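Local coordinates for protein anaphase-promoting complex subunit cut9 (Schizosaccharomyces pombe, PDB 2XPI) that serves as a TPR subunit of the anaphase-promoting complex, the E3 ubiquitin ligase controlling progression through mitosis and G1, forming homodimers and binding Hcn1, at residues Asn551-Ile556 / His574-Ile579; Leu568-Leu573 / Asp588-Ala593; Ala517-Leu522 / Ile536-Gln541. All blocks are in the same frame, centred on the assembly; numbering follows the deposited sequence.

Contact 1 (Asn551-Ile556 / His574-Ile579); sequences NVHTAI and HESLAI
His-553 turns its CG anti to the carbonyl carbon (chi1 -84°), which sets the imidazole beneath Glu-575 CB, an atom already directed across the gap by its backbone; the like torsion of Glu-575 (chi1 -78°) then brings its CG beside the ring. Glu-575 CB lies over one face, 3.7 Å from the His-553 centroid and displaced toward the rim, on the ND1 side. This is a CH-pi contact, supported by a CB position only 17° off the ring normal. Glu-575 CG continues the cover, 3.8 Å from His-553 CE1. The glutamate chain then bends at chi2, and Glu-575 OE2 stays 4.8 Å from His-553 NE2, so the pair meets through carbon and not through a salt bridge. Ile-579 CD1 approaches the same ring obliquely, 4.3 Å from His-553 CD2. These residues belong to TPR 14: helices 550-562 and 566-579 form its antiparallel hairpin, with local axes 8.2 Å apart at closest. His-553 faces Ser-576 in the register, and beside that pair the contact becomes polar and buried. Thr-554 OG1 and Ser-576 OG lie 2.8 Å apart, and each hydroxyl also hydrogen-bonds with the carbonyl O of Ala-550. Ser-576 OG lies beside His-553 CB as well. The polar end of the histidine is engaged elsewhere: its ND1 pairs with ND1 of His-572, about one turn before Glu-575 and Ser-576, and the two rings meet. With an alanine here, the methylene face of Glu-575 would probably lose the ring it rests on, and His-572 would be left without its imidazole mate. Beyond the pair of helices, Leu-543 of helix 532-545 touches His-553, while Leu-589 of helix 584-592 packs on Thr-554.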
# COMPACT_ATOMS: atom_id res chain seq x y z
N ASN A 551 23.46 36.96 -38.82
CA ASN A 551 24.90 36.86 -38.71
C ASN A 551 25.61 36.17 -39.88
O ASN A 551 26.72 36.56 -40.23
CB ASN A 551 25.36 36.28 -37.37
CG ASN A 551 26.86 36.41 -37.17
OD1 ASN A 551 27.64 35.56 -37.63
ND2 ASN A 551 27.29 37.49 -36.50
N VAL A 552 24.98 35.17 -40.51
CA VAL A 552 25.60 34.55 -41.68
C VAL A 552 25.50 35.41 -42.96
O VAL A 552 26.34 35.28 -43.85
CB VAL A 552 25.23 33.04 -41.91
CG1 VAL A 552 24.21 32.56 -40.92
CG2 VAL A 552 24.75 32.79 -43.33
N HIS A 553 24.52 36.30 -43.03
CA HIS A 553 24.45 37.28 -44.13
C HIS A 553 25.56 38.30 -44.01
O HIS A 553 26.18 38.69 -45.01
CB HIS A 553 23.12 38.01 -44.13
CG HIS A 553 22.04 37.28 -44.83
ND1 HIS A 553 21.89 37.32 -46.20
CD2 HIS A 553 21.07 36.46 -44.37
CE1 HIS A 553 20.86 36.57 -46.55
NE2 HIS A 553 20.34 36.04 -45.46
N THR A 554 25.78 38.77 -42.78
CA THR A 554 26.87 39.68 -42.49
C THR A 554 28.19 39.00 -42.84
O THR A 554 29.07 39.59 -43.47
CB THR A 554 26.83 40.11 -41.01
OG1 THR A 554 25.60 40.80 -40.73
CG2 THR A 554 28.02 41.02 -40.66
N ALA A 555 28.32 37.73 -42.45
CA ALA A 555 29.53 36.96 -42.74
C ALA A 555 29.81 36.93 -44.23
O ALA A 555 30.93 37.16 -44.66
CB ALA A 555 29.39 35.54 -42.22
N ILE A 556 28.77 36.63 -45.00
CA ILE A 556 28.84 36.54 -46.46
C ILE A 556 29.28 37.87 -47.10
O ILE A 556 30.10 37.89 -48.03
CB ILE A 556 27.48 36.07 -47.04
CG1 ILE A 556 27.23 34.61 -46.66
CG2 ILE A 556 27.44 36.17 -48.53
CD1 ILE A 556 25.90 34.12 -47.12
N HIS A 574 21.78 44.39 -46.37
CA HIS A 574 20.38 44.79 -46.30
C HIS A 574 19.51 43.67 -45.71
O HIS A 574 18.55 43.95 -44.99
CB HIS A 574 19.86 45.21 -47.68
CG HIS A 574 20.33 46.57 -48.11
ND1 HIS A 574 20.09 47.71 -47.38
CD2 HIS A 574 21.01 46.96 -49.21
CE1 HIS A 574 20.61 48.75 -48.01
NE2 HIS A 574 21.18 48.32 -49.12
N GLU A 575 19.84 42.42 -46.00
CA GLU A 575 19.13 41.30 -45.37
C GLU A 575 19.36 41.23 -43.86
O GLU A 575 18.42 41.04 -43.09
CB GLU A 575 19.51 39.96 -46.01
CG GLU A 575 18.83 39.69 -47.34
CD GLU A 575 17.31 39.64 -47.22
OE1 GLU A 575 16.63 40.07 -48.18
OE2 GLU A 575 16.80 39.17 -46.17
N SER A 576 20.62 41.37 -43.44
CA SER A 576 20.95 41.36 -42.01
C SER A 576 20.14 42.41 -41.28
O SER A 576 19.37 42.10 -40.37
CB SER A 576 22.43 41.66 -41.79
OG SER A 576 23.24 40.59 -42.22
N LEU A 577 20.31 43.66 -41.69
CA LEU A 577 19.66 44.81 -41.06
C LEU A 577 18.14 44.72 -41.12
O LEU A 577 17.44 45.51 -40.48
CB LEU A 577 20.13 46.10 -41.71
CG LEU A 577 21.62 46.33 -41.49
CD1 LEU A 577 22.13 47.53 -42.28
CD2 LEU A 577 21.91 46.48 -40.00
N ALA A 578 17.62 43.77 -41.88
CA ALA A 578 16.18 43.56 -41.94
C ALA A 578 15.78 42.54 -40.89
O ALA A 578 14.74 42.67 -40.24
CB ALA A 578 15.76 43.12 -43.32
N ILE A 579 16.61 41.51 -40.70
CA ILE A 579 16.35 40.51 -39.67
C ILE A 579 16.61 41.09 -38.27
O ILE A 579 15.98 40.69 -37.30
CB ILE A 579 17.19 39.24 -39.89
CG1 ILE A 579 16.75 38.53 -41.17
CG2 ILE A 579 17.08 38.30 -38.69
CD1 ILE A 579 17.88 38.22 -42.13

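Contact 2 (Leu568-Leu573 / Asp588-Ala593); sequences LAITHL and DLLKRA
Leu-573 meets Leu-589 in the buried part of this contact, and Leu-590 bridges from there to a partly exposed edge. The CD2 branch of Leu-573 reaches the backbone of helix 584-592, lying 3.5 Å from Leu-589 O. It also touches the side chain of that residue, with Leu-573 CD2 3.8 Å from Leu-589 CB. Leu-590 comes back the other way: its side chain and that of Leu-573 slide past each other in opposite directions, so that Leu-590 CD1 lands 4.0 Å from Leu-573 CB. The first torsion of Leu-590, with CG opposite the backbone N at -174°, swings the isobutyl group along the interface, although its CA-CB bond is not aimed squarely at the partner helix. About one turn away the second CA pairing, Ile-570 with Ala-593, is held by the CG1 branch of the isoleucine, which lies 3.9 Å from the Ala-593 methyl CB. Between the two pairings the packing thins: Ile-570 CG1 and Leu-590 CD1 are 4.4 Å apart. Both residues are partly exposed, unlike Leu-573, Leu-589 and Ala-593, which is consistent with this edge lying toward solvent. On the buried side, Ala-557 of helix 550-562 covers Leu-573, and Leu-589 packs on an apolar side chain of another protein's chain. The local axes run antiparallel at 149° and 9.8 Å apart. In fold terms, helix 584-592 follows the second helix of TPR 14 and packs against it, consistent with the extra helix that often covers the C-terminal end of a TPR array. Side chain meets side chain through aliphatic carbon alone, and the backbone atoms that Leu-573 touches form no hydrogen bond with it, which suggests that burial and complementary shape, more than directional bonding, hold this last helix to the repeat.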
# COMPACT_ATOMS: atom_id res chain seq x y z
N LEU A 568 27.59 43.04 -54.09
CA LEU A 568 26.98 41.84 -53.52
C LEU A 568 27.00 41.90 -52.01
O LEU A 568 26.09 41.41 -51.35
CB LEU A 568 27.72 40.58 -53.98
CG LEU A 568 27.59 40.22 -55.45
CD1 LEU A 568 28.21 38.85 -55.69
CD2 LEU A 568 26.11 40.27 -55.88
N ALA A 569 28.06 42.50 -51.46
CA ALA A 569 28.15 42.72 -50.02
C ALA A 569 26.99 43.59 -49.54
O ALA A 569 26.53 43.43 -48.41
CB ALA A 569 29.47 43.35 -49.66
N ILE A 570 26.52 44.50 -50.40
CA ILE A 570 25.47 45.45 -50.03
C ILE A 570 24.08 44.82 -49.88
O ILE A 570 23.36 45.13 -48.94
CB ILE A 570 25.41 46.64 -51.02
CG1 ILE A 570 26.49 47.66 -50.68
CG2 ILE A 570 24.07 47.34 -50.94
CD1 ILE A 570 26.93 48.47 -51.85
N THR A 571 23.71 43.93 -50.80
CA THR A 571 22.40 43.29 -50.73
C THR A 571 22.26 42.33 -49.53
O THR A 571 21.16 42.15 -48.99
CB THR A 571 22.07 42.56 -52.04
OG1 THR A 571 23.17 41.70 -52.38
CG2 THR A 571 21.87 43.57 -53.18
N HIS A 572 23.38 41.72 -49.12
CA HIS A 572 23.40 40.81 -47.99
C HIS A 572 23.34 41.56 -46.67
O HIS A 572 22.78 41.08 -45.69
CB HIS A 572 24.65 39.92 -48.03
CG HIS A 572 24.50 38.70 -48.89
ND1 HIS A 572 23.89 37.54 -48.44
CD2 HIS A 572 24.87 38.47 -50.17
CE1 HIS A 572 23.91 36.65 -49.41
NE2 HIS A 572 24.49 37.18 -50.47
N LEU A 573 23.94 42.75 -46.64
CA LEU A 573 23.90 43.61 -45.46
C LEU A 573 22.48 44.14 -45.27
O LEU A 573 22.02 44.31 -44.14
CB LEU A 573 24.91 44.76 -45.60
CG LEU A 573 26.21 44.69 -44.79
CD1 LEU A 573 26.41 43.33 -44.17
CD2 LEU A 573 27.44 45.08 -45.63
N ASP A 588 28.02 49.01 -39.72
CA ASP A 588 29.38 49.46 -40.03
C ASP A 588 29.91 48.85 -41.32
O ASP A 588 30.51 49.55 -42.14
CB ASP A 588 30.32 49.13 -38.88
CG ASP A 588 30.24 50.15 -37.75
OD1 ASP A 588 29.48 51.14 -37.89
OD2 ASP A 588 30.94 49.95 -36.73
N LEU A 589 29.70 47.56 -41.49
CA LEU A 589 30.11 46.89 -42.72
C LEU A 589 29.36 47.51 -43.89
O LEU A 589 29.88 47.56 -45.01
CB LEU A 589 29.83 45.39 -42.63
CG LEU A 589 30.99 44.40 -42.49
CD1 LEU A 589 32.31 45.08 -42.18
CD2 LEU A 589 30.66 43.35 -41.44
N LEU A 590 28.15 47.99 -43.65
CA LEU A 590 27.40 48.71 -44.68
C LEU A 590 27.98 50.10 -44.86
O LEU A 590 28.06 50.61 -45.99
CB LEU A 590 25.92 48.80 -44.32
CG LEU A 590 25.02 49.42 -45.40
CD1 LEU A 590 25.00 48.57 -46.67
CD2 LEU A 590 23.60 49.62 -44.88
N LYS A 591 28.37 50.73 -43.76
CA LYS A 591 29.00 52.04 -43.80
C LYS A 591 30.14 52.05 -44.81
O LYS A 591 30.24 52.96 -45.63
CB LYS A 591 29.53 52.44 -42.42
N ARG A 592 30.97 51.02 -44.76
CA ARG A 592 32.17 50.98 -45.59
C ARG A 592 31.93 50.48 -47.01
O ARG A 592 32.76 50.68 -47.89
CB ARG A 592 33.27 50.15 -44.92
NE ARG A 592 33.47 50.98 -41.29
CZ ARG A 592 34.31 50.06 -40.82
NH1 ARG A 592 34.61 49.00 -41.57
NH2 ARG A 592 34.84 50.19 -39.61
N ALA A 593 30.78 49.84 -47.23
CA ALA A 593 30.50 49.25 -48.54
C ALA A 593 29.88 50.25 -49.51
O ALA A 593 29.31 49.85 -50.52
CB ALA A 593 29.62 48.03 -48.39

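Contact 3 (Ala517-Leu522 / Ile536-Gln541); sequences ATWANL and IDALNQ
Trp-519 presents one face of its indole to Gln-541, whose CG sits over the five-membered ring, 13° off its normal. The modelled separation is too short to be taken literally, but the placement over the face is clear, and the neighbouring methylene supports it: Gln-541 CB lies 3.8 Å from Trp-519 CD2. Gln-541 owes this position to a CG set opposite its backbone N (chi1 177°), followed by a bend at chi2 after which the amide stands farther off above the indole, its plane 47° from the ring. On the same tryptophan, CE3 touches the Ala-538 methyl CB at 4.2 Å. This buried methyl also meets the tryptophan backbone, Ala-538 CB lying 3.6 Å from Trp-519 O. Leu-522 CD2 reaches Ala-538 CB too, at 4.2 Å. Alongside, Leu-539 sends its CD1 branch back to Ala-520, 4.0 Å from Ala-520 CB, even though its CA-CB bond points away from the partner helix. The result is the tight antiparallel helical hairpin of TPR 13, in which the short axes approach to 7.0 Å and the CA atoms of Ala-520 and Leu-539 to 4.5 Å; the small side chains of Ala-520 and Ala-538 are consistent with that close approach, in keeping with the small residues of the TPR consensus. A second shell backs both helices. Helix 491-507 lies against the first: Leu-502 touches Trp-519, and Phe-498 touches Leu-522. Helix 550-562 lies against the second, where Ile-556 packs on Leu-539. On the side of helix 516-528 turned away from the hairpin partner, both side-chain amide atoms of Asn-521 hydrogen-bond to the backbone of another protein's chain, probably Hcn1, which TPR repeats 10-13 help to bind.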
# COMPACT_ATOMS: atom_id res chain seq x y z
N ALA A 517 25.02 25.69 -38.53
CA ALA A 517 26.07 26.37 -37.78
C ALA A 517 27.44 25.77 -38.12
O ALA A 517 28.44 26.49 -38.18
CB ALA A 517 25.80 26.29 -36.31
N THR A 518 27.48 24.46 -38.33
CA THR A 518 28.72 23.81 -38.74
C THR A 518 29.17 24.27 -40.14
O THR A 518 30.34 24.58 -40.34
CB THR A 518 28.61 22.28 -38.67
OG1 THR A 518 28.36 21.91 -37.31
CG2 THR A 518 29.88 21.60 -39.12
N TRP A 519 28.24 24.32 -41.08
CA TRP A 519 28.53 24.80 -42.43
C TRP A 519 29.08 26.21 -42.38
O TRP A 519 30.12 26.51 -42.96
CB TRP A 519 27.27 24.78 -43.28
CG TRP A 519 26.99 23.46 -43.91
CD1 TRP A 519 25.98 22.60 -43.59
CD2 TRP A 519 27.75 22.84 -44.96
NE1 TRP A 519 26.06 21.48 -44.39
CE2 TRP A 519 27.13 21.60 -45.24
CE3 TRP A 519 28.88 23.21 -45.69
CZ2 TRP A 519 27.61 20.73 -46.22
CZ3 TRP A 519 29.36 22.34 -46.68
CH2 TRP A 519 28.72 21.11 -46.93
N ALA A 520 28.37 27.09 -41.68
CA ALA A 520 28.84 28.45 -41.53
C ALA A 520 30.18 28.42 -40.80
O ALA A 520 31.08 29.16 -41.17
CB ALA A 520 27.84 29.31 -40.80
N ASN A 521 30.32 27.56 -39.79
CA ASN A 521 31.62 27.42 -39.14
C ASN A 521 32.74 27.12 -40.14
O ASN A 521 33.79 27.76 -40.14
CB ASN A 521 31.61 26.33 -38.05
CG ASN A 521 30.84 26.75 -36.81
OD1 ASN A 521 30.46 27.91 -36.66
ND2 ASN A 521 30.62 25.80 -35.90
N LEU A 522 32.52 26.13 -40.99
CA LEU A 522 33.50 25.77 -42.00
C LEU A 522 33.77 26.98 -42.89
O LEU A 522 34.91 27.24 -43.27
CB LEU A 522 32.95 24.63 -42.83
CG LEU A 522 33.81 24.08 -43.95
CD1 LEU A 522 35.00 23.32 -43.38
CD2 LEU A 522 32.95 23.17 -44.82
N ILE A 536 32.31 31.23 -49.43
CA ILE A 536 31.01 31.60 -49.92
C ILE A 536 30.17 30.34 -49.99
O ILE A 536 29.06 30.28 -49.46
CB ILE A 536 31.08 32.25 -51.31
CG1 ILE A 536 31.55 33.70 -51.21
CG2 ILE A 536 29.71 32.22 -51.97
CD1 ILE A 536 30.73 34.54 -50.27
N ASP A 537 30.71 29.31 -50.63
CA ASP A 537 29.95 28.10 -50.82
C ASP A 537 29.45 27.51 -49.49
O ASP A 537 28.29 27.08 -49.39
CB ASP A 537 30.75 27.06 -51.59
CG ASP A 537 29.97 25.77 -51.79
OD1 ASP A 537 29.03 25.78 -52.62
OD2 ASP A 537 30.28 24.77 -51.11
N ALA A 538 30.32 27.50 -48.48
CA ALA A 538 29.98 26.95 -47.16
C ALA A 538 29.02 27.84 -46.38
O ALA A 538 28.08 27.34 -45.77
CB ALA A 538 31.22 26.67 -46.34
N LEU A 539 29.26 29.15 -46.41
CA LEU A 539 28.40 30.10 -45.72
C LEU A 539 27.01 29.98 -46.27
O LEU A 539 26.04 30.14 -45.54
CB LEU A 539 28.86 31.55 -45.94
CG LEU A 539 29.83 32.18 -44.95
CD1 LEU A 539 29.50 31.76 -43.52
CD2 LEU A 539 31.21 31.78 -45.30
N ASN A 540 26.94 29.73 -47.57
CA ASN A 540 25.68 29.65 -48.30
C ASN A 540 24.88 28.46 -47.84
O ASN A 540 23.66 28.53 -47.69
CB ASN A 540 25.94 29.52 -49.80
CG ASN A 540 26.23 30.84 -50.46
OD1 ASN A 540 26.24 31.88 -49.79
ND2 ASN A 540 26.47 30.83 -51.77
N GLN A 541 25.58 27.34 -47.67
CA GLN A 541 24.96 26.10 -47.31
C GLN A 541 24.51 26.24 -45.85
O GLN A 541 23.52 25.65 -45.43
CB GLN A 541 25.93 24.94 -47.52
CG GLN A 541 25.40 23.58 -47.10
CD GLN A 541 24.53 22.96 -48.16
OE1 GLN A 541 24.75 23.19 -49.36
NE2 GLN A 541 23.53 22.16 -47.74

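How the contacts relate
Following the chain from the N terminus, contact 3 comes first and closes the hairpin of TPR 13, from 517-522 to 536-541, before the others begin. Helix 550-562 is next along the chain, and its Val-552 and Ala-555, on the first segment of contact 1, pack on Leu-539 of contact 3, joining TPR 13 to TPR 14. Contact 1 then closes the TPR 14 hairpin at 574-579, but segment 568-573 of contact 2 lies inside that loop and finds its partner beyond it, at 588-593, so contacts 1 and 2 cross. They share helix 566-579 and touch through Leu-577 with Leu-590 and Ile-556 with His-572. Contacts 2 and 3 do not touch; helix 550-562 connects them.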